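Local coordinates for inactive glucansucrase (Lactobacillus reuteri, PDB 5JBD), which is of unknown function but belongs to glycoside hydrolase family 70, whose members carry a (beta/alpha)8 barrel, and holds a calcium ion, at residues L489-R493 / D648-I652; V497-T502 / S513-K518; V626-A630 / A645-S649. All coordinates share one frame; numbering follows the deposited sequence.

Contact 1 (L489-R493 / D648-I652)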
ATOM      1  N   LEU A 489     -12.860  14.754 -22.082  1.00 24.23           N
ATOM      2  CA  LEU A 489     -11.888  13.884 -22.743  1.00 23.32           C
ATOM      3  C   LEU A 489     -12.295  12.398 -22.660  1.00 23.87           C
ATOM      4  O   LEU A 489     -12.107  11.636 -23.624  1.00 24.71           O
ATOM      5  CB  LEU A 489     -10.491  14.097 -22.139  1.00 23.37           C
ATOM      6  CG  LEU A 489      -9.865  15.478 -22.375  1.00 24.70           C
ATOM      7  CD1 LEU A 489      -8.660  15.686 -21.449  1.00 24.41           C
ATOM      8  CD2 LEU A 489      -9.465  15.629 -23.844  1.00 24.65           C
ATOM      9  N   MET A 490     -12.855  11.996 -21.520  1.00 25.06           N
ATOM     10  CA  MET A 490     -13.266  10.597 -21.309  1.00 24.44           C
ATOM     11  C   MET A 490     -14.382  10.185 -22.279  1.00 26.07           C
ATOM     12  O   MET A 490     -14.274   9.155 -22.949  1.00 26.02           O
ATOM     13  CB  MET A 490     -13.680  10.382 -19.854  1.00 24.39           C
ATOM     14  CG  MET A 490     -12.522  10.395 -18.873  1.00 23.70           C
ATOM     15  SD  MET A 490     -13.080  10.446 -17.158  1.00 24.44           S
ATOM     16  CE  MET A 490     -13.554   8.733 -16.899  1.00 25.58           C
ATOM     17  N   ARG A 491     -15.413  11.027 -22.410  1.00 26.72           N
ATOM     18  CA  ARG A 491     -16.518  10.754 -23.335  1.00 28.40           C
ATOM     19  C   ARG A 491     -16.038  10.765 -24.789  1.00 27.89           C
ATOM     20  O   ARG A 491     -16.431   9.902 -25.584  1.00 27.29           O
ATOM     21  CB  ARG A 491     -17.657  11.768 -23.178  1.00 30.34           C
ATOM     22  CG  ARG A 491     -18.466  11.644 -21.899  1.00 35.71           C
ATOM     23  CD  ARG A 491     -19.487  12.771 -21.787  1.00 40.45           C
ATOM     24  NE  ARG A 491     -19.843  13.030 -20.387  1.00 47.39           N
ATOM     25  CZ  ARG A 491     -20.925  12.562 -19.754  1.00 51.37           C
ATOM     26  NH1 ARG A 491     -21.815  11.794 -20.377  1.00 54.94           N
ATOM     27  NH2 ARG A 491     -21.123  12.868 -18.466  1.00 51.44           N
ATOM     28  N   ALA A 492     -15.208  11.756 -25.143  1.00 26.95           N
ATOM     29  CA  ALA A 492     -14.650  11.838 -26.495  1.00 26.64           C
ATOM     30  C   ALA A 492     -13.798  10.609 -26.853  1.00 24.54           C
ATOM     31  O   ALA A 492     -13.819  10.142 -28.001  1.00 24.03           O
ATOM     32  CB  ALA A 492     -13.843  13.127 -26.668  1.00 27.48           C
ATOM     33  N   ARG A 493     -13.053  10.087 -25.878  1.00 23.41           N
ATOM     34  CA  ARG A 493     -12.238   8.902 -26.115  1.00 22.30           C
ATOM     35  C   ARG A 493     -13.090   7.744 -26.642  1.00 23.24           C
ATOM     36  O   ARG A 493     -12.716   7.092 -27.635  1.00 22.52           O
ATOM     37  CB  ARG A 493     -11.504   8.464 -24.861  1.00 23.12           C
ATOM     38  CG  ARG A 493     -10.530   7.309 -25.107  1.00 21.81           C
ATOM     39  CD  ARG A 493      -9.821   6.912 -23.823  1.00 21.61           C
ATOM     40  NE  ARG A 493      -8.681   6.044 -24.075  1.00 21.40           N
ATOM     41  CZ  ARG A 493      -8.691   4.709 -24.053  1.00 20.80           C
ATOM     42  NH1 ARG A 493      -9.807   4.018 -23.793  1.00 19.48           N
ATOM     43  NH2 ARG A 493      -7.559   4.063 -24.318  1.00 20.75           N
ATOM     44  N   ASP A 648      -6.947  -1.686 -26.026  1.00 19.28           N
ATOM     45  CA  ASP A 648      -6.954  -0.200 -25.988  1.00 19.57           C
ATOM     46  C   ASP A 648      -8.333   0.390 -25.747  1.00 19.54           C
ATOM     47  O   ASP A 648      -8.439   1.516 -25.257  1.00 19.87           O
ATOM     48  CB  ASP A 648      -6.422   0.416 -27.307  1.00 19.30           C
ATOM     49  CG  ASP A 648      -4.921   0.302 -27.482  1.00 20.12           C
ATOM     50  OD1 ASP A 648      -4.203  -0.124 -26.562  1.00 20.78           O
ATOM     51  OD2 ASP A 648      -4.427   0.690 -28.569  1.00 20.14           O
ATOM     52  N   SER A 649      -9.394  -0.332 -26.122  1.00 20.89           N
ATOM     53  CA  SER A 649     -10.768   0.125 -25.850  1.00 21.96           C
ATOM     54  C   SER A 649     -11.150   0.199 -24.341  1.00 21.79           C
ATOM     55  O   SER A 649     -12.148   0.829 -23.984  1.00 22.24           O
ATOM     56  CB  SER A 649     -11.782  -0.735 -26.635  1.00 22.34           C
ATOM     57  OG  SER A 649     -11.543  -0.682 -28.033  1.00 23.07           O
ATOM     58  N   HIS A 650     -10.350  -0.423 -23.468  1.00 21.62           N
ATOM     59  CA  HIS A 650     -10.576  -0.377 -22.019  1.00 22.07           C
ATOM     60  C   HIS A 650     -10.039   0.905 -21.387  1.00 22.19           C
ATOM     61  O   HIS A 650      -9.113   1.558 -21.921  1.00 21.35           O
ATOM     62  CB  HIS A 650      -9.947  -1.597 -21.343  1.00 22.30           C
ATOM     63  CG  HIS A 650     -10.576  -2.886 -21.765  1.00 22.12           C
ATOM     64  ND1 HIS A 650     -11.283  -3.692 -20.899  1.00 22.31           N
ATOM     65  CD2 HIS A 650     -10.655  -3.482 -22.980  1.00 21.85           C
ATOM     66  CE1 HIS A 650     -11.767  -4.727 -21.566  1.00 21.53           C
ATOM     67  NE2 HIS A 650     -11.404  -4.621 -22.827  1.00 21.42           N
ATOM     68  N   MET A 651     -10.657   1.261 -20.267  1.00 21.32           N
ATOM     69  CA  MET A 651     -10.238   2.357 -19.410  1.00 21.82           C
ATOM     70  C   MET A 651     -10.547   2.014 -17.950  1.00 21.13           C
ATOM     71  O   MET A 651     -11.677   1.644 -17.613  1.00 21.57           O
ATOM     72  CB  MET A 651     -10.942   3.663 -19.800  1.00 22.85           C
ATOM     73  CG  MET A 651     -10.644   4.819 -18.860  1.00 24.80           C
ATOM     74  SD  MET A 651     -11.111   6.418 -19.543  1.00 30.11           S
ATOM     75  CE  MET A 651     -12.872   6.270 -19.474  1.00 26.93           C
ATOM     76  N   ILE A 652      -9.517   2.146 -17.115  1.00 20.40           N
ATOM     77  CA  ILE A 652      -9.571   1.859 -15.697  1.00 20.63           C
ATOM     78  C   ILE A 652      -9.933   3.143 -14.920  1.00 21.27           C
ATOM     79  O   ILE A 652      -9.566   4.241 -15.331  1.00 18.98           O
ATOM     80  CB  ILE A 652      -8.220   1.291 -15.196  1.00 20.47           C
ATOM     81  CG1 ILE A 652      -7.958  -0.073 -15.855  1.00 20.43           C
ATOM     82  CG2 ILE A 652      -8.209   1.142 -13.671  1.00 20.96           C
ATOM     83  CD1 ILE A 652      -6.508  -0.502 -15.826  1.00 20.41           C
TER
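The carbonyl oxygen of D648 takes hydrogen bonds from both terminal nitrogens of R493. The R493 NH2 bond to D648 O is 2.9 Å long and the better formed; it lies in the carbonyl plane at a C=O...N angle of 157°. The donor side is less ideal, because D648 O is tilted 24° from the guanidinium plane. R493 NH1 reaches the same D648 O at 3.2 Å, but that bond is weak. The D648 carboxylate takes no part: its OD1 is 5.8 Å from R493 NH2 and, with OD2, is bonded to the backbone nitrogens of T459 (weakly) and D458. S649 brings its carbonyl oxygen to the edge of the guanidinium, without a hydrogen bond. At H650 the carbonyl oxygen accepts a second weak bond from R493 NH1, also of 3.2 Å, while the imidazole turns to D688. R493 arrives here because CG is anti to the backbone N (chi1 -174°) and the chain runs extended to NE, which in turn makes a weak bond to L454 O. M651 supplies the apolar part. Its CB lies obliquely against the guanidinium, and its chain bends at chi3 so that M651 CE meets M490 CE at 3.6 Å. The two methionine chains cross at about a right angle, M490 also touching I686 and M651 touching L454. Beyond M651, I652 enters strand 652-654, which is placed between strands 460-464 and 688-691 of the parallel sheet. A buried arginine of helix 483-496 thus binds the carbonyls of D648 and H650, two residues apart, on the chain leading into the neighbouring barrel strand. In sequence an antiparallel sheet lies between helix 483-496 and strand 652-654, where the barrel resumes, consistent with the circularly permuted (beta/alpha)8 barrel of family 70.

Contact 2 (V497-T502 / S513-K518); sequences VSGGQT and SVRYGK
G499 O is gripped by two nitrogens of R515, which binds it side-on. The R515 NH2 bond to G499 O, 2.7 Å long, uses a lone pair in the carbonyl plane, whereas R515 NE approaches the same G499 O at 3.0 Å from above that plane, 49° out of it. Both bonds lie within 6° of the guanidinium plane, which fixes the rotation of that group. Bends at chi2 and chi3 (about -62° each) carry the guanidinium across to 497-502, R515 CD passing Q501 CB at 3.5 Å. R515 NH1 lies beside V497 CG1 and is bonded to S455 O. Q501 and R515 form an antiparallel non-hydrogen-bonded pair, T502 and V514 the hydrogen-bonded pair next to it, so this is the open end of the beta hairpin 501-505/510-515 in the antiparallel sheet that follows the barrel helix 483-496. On the face of Q501 and R515, Q501 NE2 donates to S513 OG at 2.8 Å, nearly in the amide plane; Q501 NE2 also bonds N456 OD1, and Q501 OE1 accepts from K457 N. On the face of T502 and V514, Y516 OH meets T502 OG1 at 2.6 Å, with OG1 at the ring edge and also bonded to N375. Beyond the strand ends two single backbone bonds hold the loops together: Y516 N to G500 O at 3.1 Å and G517 N to S498 O at 2.8 Å.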
ATOM      1  N   VAL A 497     -11.415   7.752 -30.265  1.00 22.26           N
ATOM      2  CA  VAL A 497     -10.011   7.353 -30.168  1.00 21.75           C
ATOM      3  C   VAL A 497      -9.801   5.900 -30.624  1.00 21.83           C
ATOM      4  O   VAL A 497     -10.208   4.956 -29.943  1.00 22.81           O
ATOM      5  CB  VAL A 497      -9.480   7.614 -28.751  1.00 21.94           C
ATOM      6  CG1 VAL A 497      -8.115   6.991 -28.534  1.00 22.24           C
ATOM      7  CG2 VAL A 497      -9.434   9.108 -28.496  1.00 22.67           C
ATOM      8  N   SER A 498      -9.192   5.753 -31.804  1.00 21.50           N
ATOM      9  CA  SER A 498      -8.840   4.452 -32.375  1.00 21.99           C
ATOM     10  C   SER A 498      -7.882   4.680 -33.546  1.00 22.28           C
ATOM     11  O   SER A 498      -7.703   5.817 -33.970  1.00 22.91           O
ATOM     12  CB  SER A 498     -10.085   3.680 -32.832  1.00 22.53           C
ATOM     13  OG  SER A 498      -9.786   2.342 -33.208  1.00 23.20           O
ATOM     14  N   GLY A 499      -7.265   3.604 -34.033  1.00 21.16           N
ATOM     15  CA  GLY A 499      -6.353   3.661 -35.181  1.00 22.42           C
ATOM     16  C   GLY A 499      -4.918   3.938 -34.809  1.00 21.84           C
ATOM     17  O   GLY A 499      -4.569   3.977 -33.624  1.00 22.08           O
ATOM     18  N   GLY A 500      -4.083   4.112 -35.842  1.00 21.13           N
ATOM     19  CA  GLY A 500      -2.680   4.445 -35.672  1.00 19.85           C
ATOM     20  C   GLY A 500      -2.482   5.759 -34.949  1.00 19.99           C
ATOM     21  O   GLY A 500      -3.404   6.560 -34.828  1.00 20.93           O
ATOM     22  N   GLN A 501      -1.275   5.957 -34.428  1.00 20.63           N
ATOM     23  CA  GLN A 501      -0.927   7.185 -33.732  1.00 20.83           C
ATOM     24  C   GLN A 501       0.384   7.730 -34.267  1.00 21.53           C
ATOM     25  O   GLN A 501       1.346   6.974 -34.451  1.00 20.81           O
ATOM     26  CB  GLN A 501      -0.760   6.957 -32.226  1.00 20.94           C
ATOM     27  CG  GLN A 501      -0.410   8.232 -31.456  1.00 20.46           C
ATOM     28  CD  GLN A 501      -0.395   8.034 -29.955  1.00 20.18           C
ATOM     29  OE1 GLN A 501      -0.397   6.905 -29.475  1.00 19.47           O
ATOM     30  NE2 GLN A 501      -0.388   9.129 -29.204  1.00 20.84           N
ATOM     31  N   THR A 502       0.419   9.045 -34.456  1.00 21.84           N
ATOM     32  CA  THR A 502       1.635   9.776 -34.802  1.00 23.13           C
ATOM     33  C   THR A 502       1.751  10.988 -33.891  1.00 22.35           C
ATOM     34  O   THR A 502       0.802  11.754 -33.746  1.00 22.81           O
ATOM     35  CB  THR A 502       1.609  10.232 -36.285  1.00 24.29           C
ATOM     36  OG1 THR A 502       1.417   9.093 -37.135  1.00 23.31           O
ATOM     37  CG2 THR A 502       2.914  10.950 -36.683  1.00 26.67           C
ATOM     38  N   SER A 513      -0.477  15.161 -31.296  1.00 20.12           N
ATOM     39  CA  SER A 513      -0.685  13.717 -31.154  1.00 19.63           C
ATOM     40  C   SER A 513      -1.993  13.395 -31.854  1.00 20.46           C
ATOM     41  O   SER A 513      -3.041  13.892 -31.456  1.00 21.13           O
ATOM     42  CB  SER A 513      -0.754  13.317 -29.686  1.00 18.83           C
ATOM     43  OG  SER A 513      -0.843  11.912 -29.569  1.00 18.16           O
ATOM     44  N   VAL A 514      -1.900  12.604 -32.927  1.00 20.36           N
ATOM     45  CA  VAL A 514      -3.017  12.347 -33.823  1.00 21.75           C
ATOM     46  C   VAL A 514      -3.353  10.862 -33.799  1.00 22.40           C
ATOM     47  O   VAL A 514      -2.444  10.031 -33.924  1.00 22.20           O
ATOM     48  CB  VAL A 514      -2.683  12.770 -35.271  1.00 22.09           C
ATOM     49  CG1 VAL A 514      -3.749  12.293 -36.252  1.00 23.17           C
ATOM     50  CG2 VAL A 514      -2.563  14.300 -35.355  1.00 22.65           C
ATOM     51  N   ARG A 515      -4.640  10.547 -33.666  1.00 21.40           N
ATOM     52  CA  ARG A 515      -5.151   9.195 -33.906  1.00 21.33           C
ATOM     53  C   ARG A 515      -5.939   9.180 -35.207  1.00 21.23           C
ATOM     54  O   ARG A 515      -6.736  10.083 -35.460  1.00 22.18           O
ATOM     55  CB  ARG A 515      -6.000   8.718 -32.716  1.00 20.86           C
ATOM     56  CG  ARG A 515      -5.238   8.645 -31.386  1.00 20.50           C
ATOM     57  CD  ARG A 515      -4.076   7.649 -31.418  1.00 20.28           C
ATOM     58  NE  ARG A 515      -4.532   6.275 -31.649  1.00 20.50           N
ATOM     59  CZ  ARG A 515      -5.078   5.474 -30.728  1.00 20.93           C
ATOM     60  NH1 ARG A 515      -5.250   5.887 -29.476  1.00 20.59           N
ATOM     61  NH2 ARG A 515      -5.466   4.236 -31.068  1.00 20.19           N
ATOM     62  N   TYR A 516      -5.695   8.180 -36.051  1.00 21.21           N
ATOM     63  CA  TYR A 516      -6.231   8.208 -37.426  1.00 22.91           C
ATOM     64  C   TYR A 516      -7.655   7.673 -37.557  1.00 23.60           C
ATOM     65  O   TYR A 516      -8.293   7.914 -38.580  1.00 23.81           O
ATOM     66  CB  TYR A 516      -5.288   7.480 -38.404  1.00 22.85           C
ATOM     67  CG  TYR A 516      -3.948   8.161 -38.511  1.00 22.89           C
ATOM     68  CD1 TYR A 516      -3.833   9.409 -39.125  1.00 23.80           C
ATOM     69  CD2 TYR A 516      -2.804   7.586 -37.989  1.00 22.81           C
ATOM     70  CE1 TYR A 516      -2.617  10.078 -39.193  1.00 23.79           C
ATOM     71  CE2 TYR A 516      -1.568   8.230 -38.088  1.00 22.61           C
ATOM     72  CZ  TYR A 516      -1.487   9.478 -38.687  1.00 23.88           C
ATOM     73  OH  TYR A 516      -0.277  10.135 -38.785  1.00 25.07           O
ATOM     74  N   GLY A 517      -8.158   6.975 -36.533  1.00 22.93           N
ATOM     75  CA  GLY A 517      -9.545   6.490 -36.523  1.00 23.97           C
ATOM     76  C   GLY A 517      -9.647   4.973 -36.607  1.00 25.15           C
ATOM     77  O   GLY A 517      -8.686   4.283 -36.981  1.00 23.90           O
ATOM     78  N   LYS A 518     -10.821   4.456 -36.264  1.00 26.40           N
ATOM     79  CA  LYS A 518     -11.045   3.010 -36.256  1.00 26.28           C
ATOM     80  C   LYS A 518     -10.854   2.448 -37.666  1.00 25.35           C
ATOM     81  O   LYS A 518     -11.418   2.966 -38.624  1.00 26.31           O
ATOM     82  CB  LYS A 518     -12.438   2.661 -35.727  1.00 26.72           C
ATOM     83  CG  LYS A 518     -12.574   1.177 -35.428  1.00 27.85           C
ATOM     84  CD  LYS A 518     -13.964   0.783 -34.992  1.00 30.53           C
ATOM     85  CE  LYS A 518     -14.031  -0.731 -34.819  1.00 32.51           C
ATOM     86  NZ  LYS A 518     -15.422  -1.145 -34.552  1.00 37.85           N
TER

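Contact 3 (V626-A630 / A645-S649); sequences VTTNA and AALDS
S649 OG links the two segments: T628 N donates to it at 3.0 Å in a nearly straight bond (170°), and it donates in turn to A645 O at 2.8 Å, one turn back in its own segment. With chi1 at -59°, OG sits beside the backbone N of S649, where both partners can be reached. Around this hydroxyl the packing is close. T628 puts OG1 3.5 Å from A645 CB, its CB resting on the same methyl, while T628 O takes a CA-H...O contact from A646 CA at 3.4 Å. A646 CB also lies over A630, CB to CB at 4.1 Å, and A630 also packs on helix 310-315, at P310, Q311 and N314. The other part of the contact is looser and bridged by solvent. One water donates to T627 OG1 at 2.8 Å and to S649 O; that hydroxyl has D625 as its protein partner. A second water donates to T628 O at 2.8 Å but only weakly to A646 O. Here the side chains scarcely meet, T627 CG2 staying 4.0 Å from S649 CB. The extended loop 627-629 thus approaches the short helix 645-648 and its end at the small residues A645, A646 and S649, a loop packed on a short helix in the passage that leads from the antiparallel sheet back to barrel strand 652-654.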
ATOM      1  N   VAL A 626     -16.363   3.598 -30.893  1.00 24.58           N
ATOM      2  CA  VAL A 626     -15.310   2.962 -31.688  1.00 25.18           C
ATOM      3  C   VAL A 626     -14.645   1.775 -30.984  1.00 25.29           C
ATOM      4  O   VAL A 626     -13.584   1.332 -31.416  1.00 24.18           O
ATOM      5  CB  VAL A 626     -14.223   3.972 -32.147  1.00 25.47           C
ATOM      6  CG1 VAL A 626     -14.805   4.955 -33.166  1.00 25.44           C
ATOM      7  CG2 VAL A 626     -13.582   4.694 -30.965  1.00 25.80           C
ATOM      8  N   THR A 627     -15.264   1.267 -29.911  1.00 25.37           N
ATOM      9  CA  THR A 627     -14.827   0.025 -29.279  1.00 25.76           C
ATOM     10  C   THR A 627     -14.551  -1.051 -30.320  1.00 24.93           C
ATOM     11  O   THR A 627     -15.362  -1.277 -31.194  1.00 23.86           O
ATOM     12  CB  THR A 627     -15.896  -0.496 -28.297  1.00 27.44           C
ATOM     13  OG1 THR A 627     -16.051   0.447 -27.235  1.00 29.63           O
ATOM     14  CG2 THR A 627     -15.498  -1.848 -27.684  1.00 28.43           C
ATOM     15  N   THR A 628     -13.382  -1.682 -30.228  1.00 23.90           N
ATOM     16  CA  THR A 628     -13.070  -2.861 -31.024  1.00 24.47           C
ATOM     17  C   THR A 628     -13.343  -4.113 -30.172  1.00 25.89           C
ATOM     18  O   THR A 628     -12.844  -4.208 -29.053  1.00 23.69           O
ATOM     19  CB  THR A 628     -11.613  -2.829 -31.518  1.00 23.96           C
ATOM     20  OG1 THR A 628     -11.453  -1.731 -32.415  1.00 23.60           O
ATOM     21  CG2 THR A 628     -11.243  -4.111 -32.253  1.00 26.24           C
ATOM     22  N   ASN A 629     -14.152  -5.040 -30.695  1.00 27.36           N
ATOM     23  CA  ASN A 629     -14.508  -6.263 -29.959  1.00 30.82           C
ATOM     24  C   ASN A 629     -13.325  -7.241 -29.987  1.00 29.42           C
ATOM     25  O   ASN A 629     -12.646  -7.393 -31.013  1.00 26.72           O
ATOM     26  CB  ASN A 629     -15.779  -6.929 -30.516  1.00 36.12           C
ATOM     27  CG  ASN A 629     -17.029  -6.050 -30.392  1.00 45.39           C
ATOM     28  OD1 ASN A 629     -17.888  -6.069 -31.280  1.00 57.45           O
ATOM     29  ND2 ASN A 629     -17.142  -5.272 -29.306  1.00 46.07           N
ATOM     30  N   ALA A 630     -13.058  -7.865 -28.845  1.00 26.31           N
ATOM     31  CA  ALA A 630     -11.918  -8.778 -28.704  1.00 26.77           C
ATOM     32  C   ALA A 630     -11.998 -10.021 -29.602  1.00 27.45           C
ATOM     33  O   ALA A 630     -10.968 -10.613 -29.908  1.00 26.20           O
ATOM     34  CB  ALA A 630     -11.748  -9.188 -27.238  1.00 26.45           C
ATOM     35  N   ALA A 645      -6.150  -2.945 -30.624  1.00 20.79           N
ATOM     36  CA  ALA A 645      -7.329  -2.080 -30.572  1.00 21.21           C
ATOM     37  C   ALA A 645      -8.392  -2.519 -29.545  1.00 22.18           C
ATOM     38  O   ALA A 645      -9.077  -1.665 -28.932  1.00 21.49           O
ATOM     39  CB  ALA A 645      -7.943  -1.952 -31.966  1.00 21.77           C
ATOM     40  N   ALA A 646      -8.531  -3.828 -29.323  1.00 22.39           N
ATOM     41  CA  ALA A 646      -9.512  -4.302 -28.341  1.00 22.33           C
ATOM     42  C   ALA A 646      -9.076  -3.981 -26.915  1.00 22.35           C
ATOM     43  O   ALA A 646      -9.873  -3.458 -26.129  1.00 22.23           O
ATOM     44  CB  ALA A 646      -9.796  -5.784 -28.508  1.00 22.97           C
ATOM     45  N   LEU A 647      -7.825  -4.263 -26.573  1.00 22.20           N
ATOM     46  CA  LEU A 647      -7.346  -3.952 -25.223  1.00 21.77           C
ATOM     47  C   LEU A 647      -7.338  -2.434 -24.995  1.00 20.84           C
ATOM     48  O   LEU A 647      -7.698  -1.967 -23.901  1.00 18.86           O
ATOM     49  CB  LEU A 647      -5.953  -4.522 -24.974  1.00 21.52           C
ATOM     50  CG  LEU A 647      -5.489  -4.447 -23.513  1.00 22.92           C
ATOM     51  CD1 LEU A 647      -6.327  -5.372 -22.637  1.00 24.11           C
ATOM     52  CD2 LEU A 647      -4.026  -4.819 -23.391  1.00 21.97           C
ATOM     53  N   ASP A 648      -6.947  -1.686 -26.026  1.00 19.28           N
ATOM     54  CA  ASP A 648      -6.954  -0.200 -25.988  1.00 19.57           C
ATOM     55  C   ASP A 648      -8.333   0.390 -25.747  1.00 19.54           C
ATOM     56  O   ASP A 648      -8.439   1.516 -25.257  1.00 19.87           O
ATOM     57  CB  ASP A 648      -6.422   0.416 -27.307  1.00 19.30           C
ATOM     58  CG  ASP A 648      -4.921   0.302 -27.482  1.00 20.12           C
ATOM     59  OD1 ASP A 648      -4.203  -0.124 -26.562  1.00 20.78           O
ATOM     60  OD2 ASP A 648      -4.427   0.690 -28.569  1.00 20.14           O
ATOM     61  N   SER A 649      -9.394  -0.332 -26.122  1.00 20.89           N
ATOM     62  CA  SER A 649     -10.768   0.125 -25.850  1.00 21.96           C
ATOM     63  C   SER A 649     -11.150   0.199 -24.341  1.00 21.79           C
ATOM     64  O   SER A 649     -12.148   0.829 -23.984  1.00 22.24           O
ATOM     65  CB  SER A 649     -11.782  -0.735 -26.635  1.00 22.34           C
ATOM     66  OG  SER A 649     -11.543  -0.682 -28.033  1.00 23.07           O
TER
HETATM   67  O   HOH W   1     -15.069  -0.180 -24.642  1.00 31.78           O
HETATM   68  O   HOH W   2     -13.160  -4.415 -26.309  1.00 26.30           O

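How the contacts relate
Following the chain, helix 483-496 supplies the first side of contact 1 and is followed, after the short loop 497-500, by strand 501-505. Contact 2 then closes a short hairpin, nested inside the long loop of 154 residues that contact 1 closes around most of the antiparallel sheet. After strand 612-618, contact 3 closes a second small loop in series with contact 2, sharing D648 and S649 with contact 1. K518 packs on T627 and T628, while V626 touches both V497 and R493. Contact 1 thus ties helix 483-496 to the chain entering barrel strand 652-654, contact 2 joins two strands of the sheet, and contact 3 packs the returning loop on helix 645-648.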